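Local coordinates for vacuolar protein sorting-associated protein 54 (Mus musculus, PDB 3N1E), which probably acts, as a subunit of the GARP tethering complex, in retrograde transport from endosomes to the trans-Golgi network, the present chain being its C-terminal domain, at residues Gln124-Lys127 with Gly128-Asp131; Leu90-Lys93 with Lys94-His98. One frame throughout, in Å; residues are numbered along the deposited sequence. Where two conformers were deposited one is given.

Contact 1 (Gln124-Lys127 with Gly128-Asp131)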
loop_
_atom_site.group_PDB
_atom_site.type_symbol
_atom_site.label_atom_id
_atom_site.label_comp_id
_atom_site.label_asym_id
_atom_site.label_seq_id
_atom_site.Cartn_x
_atom_site.Cartn_y
_atom_site.Cartn_z
ATOM N N GLN A 124 7.586 -5.573 -0.256
ATOM C CA GLN A 124 7.666 -7.021 -0.085
ATOM C C GLN A 124 8.727 -7.419 0.936
ATOM O O GLN A 124 8.679 -8.533 1.478
ATOM C CB GLN A 124 7.812 -7.732 -1.437
ATOM C CG GLN A 124 6.478 -7.639 -2.203
ATOM C CD GLN A 124 6.489 -8.234 -3.602
ATOM O OE1 GLN A 124 7.535 -8.334 -4.255
ATOM N NE2 GLN A 124 5.305 -8.627 -4.077
ATOM N N ALA A 125 9.634 -6.492 1.243
ATOM C CA ALA A 125 10.656 -6.715 2.277
ATOM C C ALA A 125 10.163 -6.459 3.708
ATOM O O ALA A 125 10.858 -6.794 4.683
ATOM C CB ALA A 125 11.861 -5.887 1.982
ATOM N N LEU A 126 8.970 -5.896 3.845
ATOM C CA LEU A 126 8.349 -5.728 5.169
ATOM C C LEU A 126 7.808 -7.047 5.729
ATOM O O LEU A 126 7.250 -7.856 4.985
ATOM C CB LEU A 126 7.242 -4.666 5.087
ATOM C CG LEU A 126 7.746 -3.266 4.738
ATOM C CD1 LEU A 126 6.571 -2.359 4.395
ATOM C CD2 LEU A 126 8.620 -2.670 5.874
ATOM N N LYS A 127 7.982 -7.264 7.040
ATOM C CA LYS A 127 7.567 -8.548 7.655
ATOM C C LYS A 127 6.122 -8.872 7.360
ATOM O O LYS A 127 5.234 -8.047 7.614
ATOM C CB LYS A 127 7.743 -8.513 9.175
ATOM C CG LYS A 127 9.161 -8.520 9.642
ATOM C CD LYS A 127 9.161 -8.655 11.172
ATOM C CE LYS A 127 10.105 -7.652 11.829
ATOM N NZ LYS A 127 10.263 -7.944 13.288
ATOM N N GLY A 128 5.896 -10.083 6.856
ATOM C CA GLY A 128 4.556 -10.574 6.527
ATOM C C GLY A 128 4.051 -10.274 5.120
ATOM O O GLY A 128 2.997 -10.786 4.721
ATOM N N LEU A 129 4.787 -9.455 4.361
ATOM C CA LEU A 129 4.272 -8.988 3.065
ATOM C C LEU A 129 4.928 -9.608 1.824
ATOM O O LEU A 129 4.643 -9.207 0.692
ATOM C CB LEU A 129 4.342 -7.454 2.983
ATOM C CG LEU A 129 3.694 -6.657 4.131
ATOM C CD1 LEU A 129 3.711 -5.194 3.743
ATOM C CD2 LEU A 129 2.257 -7.119 4.425
ATOM N N LYS A 130 5.801 -10.587 2.026
ATOM C CA LYS A 130 6.627 -11.069 0.922
ATOM C C LYS A 130 5.813 -11.603 -0.282
ATOM O O LYS A 130 6.183 -11.370 -1.463
ATOM C CB LYS A 130 7.614 -12.110 1.443
ATOM C CG LYS A 130 8.352 -12.910 0.372
ATOM C CD LYS A 130 9.352 -13.867 1.043
ATOM C CE LYS A 130 8.795 -14.477 2.337
ATOM N NZ LYS A 130 7.770 -15.540 2.091
ATOM N N ASP A 131 4.716 -12.298 0.007
ATOM C CA ASP A 131 3.942 -12.933 -1.054
ATOM C C ASP A 131 2.652 -12.196 -1.433
ATOM O O ASP A 131 1.787 -12.767 -2.088
ATOM C CB ASP A 131 3.652 -14.401 -0.726
ATOM C CG ASP A 131 4.904 -15.220 -0.565
ATOM O OD1 ASP A 131 5.803 -15.132 -1.422
ATOM O OD2 ASP A 131 4.990 -15.959 0.436
#
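The side chains of Leu126 and Leu129 run alongside each other in one direction, their closest approach being 3.8 Å from CB of Leu126 to CD1 of Leu129. They are the first and last residues of a type II beta turn, with Lys127 and Gly128 at its corners. Its backbone hydrogen bond, from N of Leu129 to O of Leu126, measures 3.0 Å with 157° at the hydrogen. Gly128 occupies the third position with phi at +89°, the left-handed conformation usual for glycine at this place in a type II turn.

Gln124 runs beside the segment that returns from the turn. Its CG is turned to the side opposite its own carbonyl carbon (chi1 -71°) and the chain then extends, which lays the aliphatic part beside two carbonyl oxygens: CG is 3.8 Å from O of Leu129 and equally far from O of Lys130. The amide beyond it makes a weak hydrogen bond from NE2 to O of Leu132. On the backbone of the same residue, O of Gln124 receives a CA-H...O contact from CA of Lys130 at 3.3 Å. The turn thus folds the chain back over the end of helix 107-124. Helix 52-68 meets it through His65, whose NE2 is hydrogen-bonded to O of Lys127, while helix 74-98 supplies Gln78, hydrogen-bonded through NE2 to O of Gly128, and, with Phe81, packs against Leu129.

Contact 2 (Leu90-Lys93 with Lys94-His98)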
loop_
_atom_site.group_PDB
_atom_site.type_symbol
_atom_site.label_atom_id
_atom_site.label_comp_id
_atom_site.label_asym_id
_atom_site.label_seq_id
_atom_site.Cartn_x
_atom_site.Cartn_y
_atom_site.Cartn_z
ATOM N N LEU A 90 -3.955 3.472 -8.093
ATOM C CA LEU A 90 -4.964 4.349 -8.726
ATOM C C LEU A 90 -4.353 5.724 -8.992
ATOM O O LEU A 90 -4.521 6.295 -10.087
ATOM C CB LEU A 90 -6.253 4.417 -7.859
ATOM C CG LEU A 90 -7.374 5.366 -8.296
ATOM C CD1 LEU A 90 -8.744 4.790 -7.870
ATOM C CD2 LEU A 90 -7.146 6.757 -7.705
ATOM N N HIS A 91 -3.644 6.266 -7.993
ATOM C CA HIS A 91 -3.058 7.587 -8.137
ATOM C C HIS A 91 -1.887 7.598 -9.112
ATOM O O HIS A 91 -1.716 8.571 -9.860
ATOM C CB HIS A 91 -2.685 8.154 -6.771
ATOM C CG HIS A 91 -3.887 8.462 -5.935
ATOM N ND1 HIS A 91 -4.751 9.494 -6.243
ATOM C CD2 HIS A 91 -4.378 7.869 -4.824
ATOM C CE1 HIS A 91 -5.733 9.514 -5.356
ATOM N NE2 HIS A 91 -5.524 8.543 -4.480
ATOM N N LEU A 92 -1.104 6.508 -9.120
ATOM C CA LEU A 92 0.024 6.419 -10.055
ATOM C C LEU A 92 -0.519 6.296 -11.485
ATOM O O LEU A 92 -0.025 6.977 -12.387
ATOM C CB LEU A 92 0.949 5.236 -9.712
ATOM C CG LEU A 92 2.123 5.014 -10.690
ATOM C CD1 LEU A 92 3.011 6.254 -10.885
ATOM C CD2 LEU A 92 2.987 3.897 -10.125
ATOM N N LYS A 93 -1.518 5.436 -11.689
ATOM C CA LYS A 93 -2.151 5.273 -13.011
ATOM C C LYS A 93 -2.663 6.636 -13.522
ATOM O O LYS A 93 -2.431 6.967 -14.688
ATOM C CB LYS A 93 -3.282 4.243 -12.953
ATOM C CG LYS A 93 -3.815 3.804 -14.342
ATOM C CD LYS A 93 -4.477 2.426 -14.215
ATOM C CE LYS A 93 -5.961 2.543 -13.995
ATOM N NZ LYS A 93 -6.727 2.513 -15.279
ATOM N N LYS A 94 -3.311 7.426 -12.655
ATOM C CA LYS A 94 -3.842 8.740 -13.049
ATOM C C LYS A 94 -2.714 9.652 -13.555
ATOM O O LYS A 94 -2.848 10.340 -14.584
ATOM C CB LYS A 94 -4.573 9.381 -11.858
ATOM C CG LYS A 94 -5.273 10.686 -12.135
ATOM C CD LYS A 94 -6.417 10.886 -11.137
ATOM C CE LYS A 94 -7.542 9.906 -11.455
ATOM N NZ LYS A 94 -8.594 9.785 -10.387
ATOM N N GLN A 95 -1.604 9.660 -12.832
ATOM C CA GLN A 95 -0.504 10.546 -13.184
ATOM C C GLN A 95 0.193 10.087 -14.455
ATOM O O GLN A 95 0.580 10.913 -15.287
ATOM C CB GLN A 95 0.478 10.711 -12.010
ATOM C CG GLN A 95 1.649 11.679 -12.318
ATOM C CD GLN A 95 1.225 13.168 -12.424
ATOM O OE1 GLN A 95 0.027 13.499 -12.478
ATOM N NE2 GLN A 95 2.219 14.067 -12.439
ATOM N N LEU A 96 0.339 8.777 -14.633
ATOM C CA LEU A 96 1.006 8.290 -15.831
ATOM C C LEU A 96 0.166 8.676 -17.041
ATOM O O LEU A 96 0.709 9.058 -18.087
ATOM C CB LEU A 96 1.216 6.777 -15.793
ATOM C CG LEU A 96 2.210 6.322 -14.728
ATOM C CD1 LEU A 96 2.196 4.818 -14.658
ATOM C CD2 LEU A 96 3.632 6.831 -14.982
ATOM N N SER A 97 -1.149 8.626 -16.873
ATOM C CA SER A 97 -2.049 8.969 -17.966
ATOM C C SER A 97 -1.945 10.449 -18.277
ATOM O O SER A 97 -1.898 10.843 -19.456
ATOM C CB SER A 97 -3.479 8.590 -17.605
ATOM O OG SER A 97 -3.633 7.189 -17.718
ATOM N N HIS A 98 -1.913 11.250 -17.221
ATOM C CA HIS A 98 -1.771 12.705 -17.339
ATOM C C HIS A 98 -0.487 13.079 -18.080
ATOM O O HIS A 98 -0.502 13.936 -18.981
ATOM C CB HIS A 98 -1.860 13.371 -15.968
ATOM C CG HIS A 98 -1.519 14.829 -15.986
ATOM N ND1 HIS A 98 -2.378 15.782 -16.488
ATOM C CD2 HIS A 98 -0.414 15.494 -15.569
ATOM C CE1 HIS A 98 -1.815 16.974 -16.383
ATOM N NE2 HIS A 98 -0.622 16.827 -15.836
#
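Leu92 meets Leu96 one turn further along helix 74-98, an i to i+4 pair within the helical bundle of this domain. Regular alpha-helical bonding spans the junction: N of Lys94, Gln95, Leu96 and Ser97 each donates to the carbonyl four residues earlier. The bond from N of Leu96 to O of Leu92 is 2.9 Å.

Followed outward, the Leu96 side chain first has CB 3.6 Å from O of Leu92. CG comes next, set by chi1 of -67° beside the backbone N and hence over the preceding turn, where it lies 3.3 Å from O of Leu92. The same CG is the nearest point to the other leucine, 3.9 Å from CD1 of Leu92. At the tip, CD1 reaches CG of Leu92 at 4.0 Å, whereas CD2 makes a looser approach to CD1 of Leu92. The two side chains cross at a slant rather than running alongside each other. Both are buried: Val116 and Val112 of helix 107-124 pack on Leu92 and Leu96 respectively, and Ile139 and Trp140 near the C terminus add further cover.

Three polar side chains of these turns form hydrogen bonds with other parts of the chain. His91 NE2 is hydrogen-bonded to OD1 of Asp33 in helix 17-40, Gln95 NE2 to O of Tyr43, and Lys93 NZ to O of Glu141 and also to a glycerol. CD2 of Leu90 sits over the centre of the His91 ring, 3.8 Å above its plane.

Contact 2 comes first along the chain, in the last turns of helix 74-98; contact 1 follows after helix 107-124, where the chain leaves that helix. Their centres are about 25 Å apart, their nearest atoms about 14 Å, and they lie on opposite sides of the chain's centre without touching. Helix 74-98 links them, since its early residues Gln78 and Phe81 meet the turn at 126-129 while its later residues form contact 2. Helix 107-124 does likewise, packing on contact 2 through Val112 and Val116 before ending at Gln124. The two sites therefore mark well-separated levels of one elongated helical bundle.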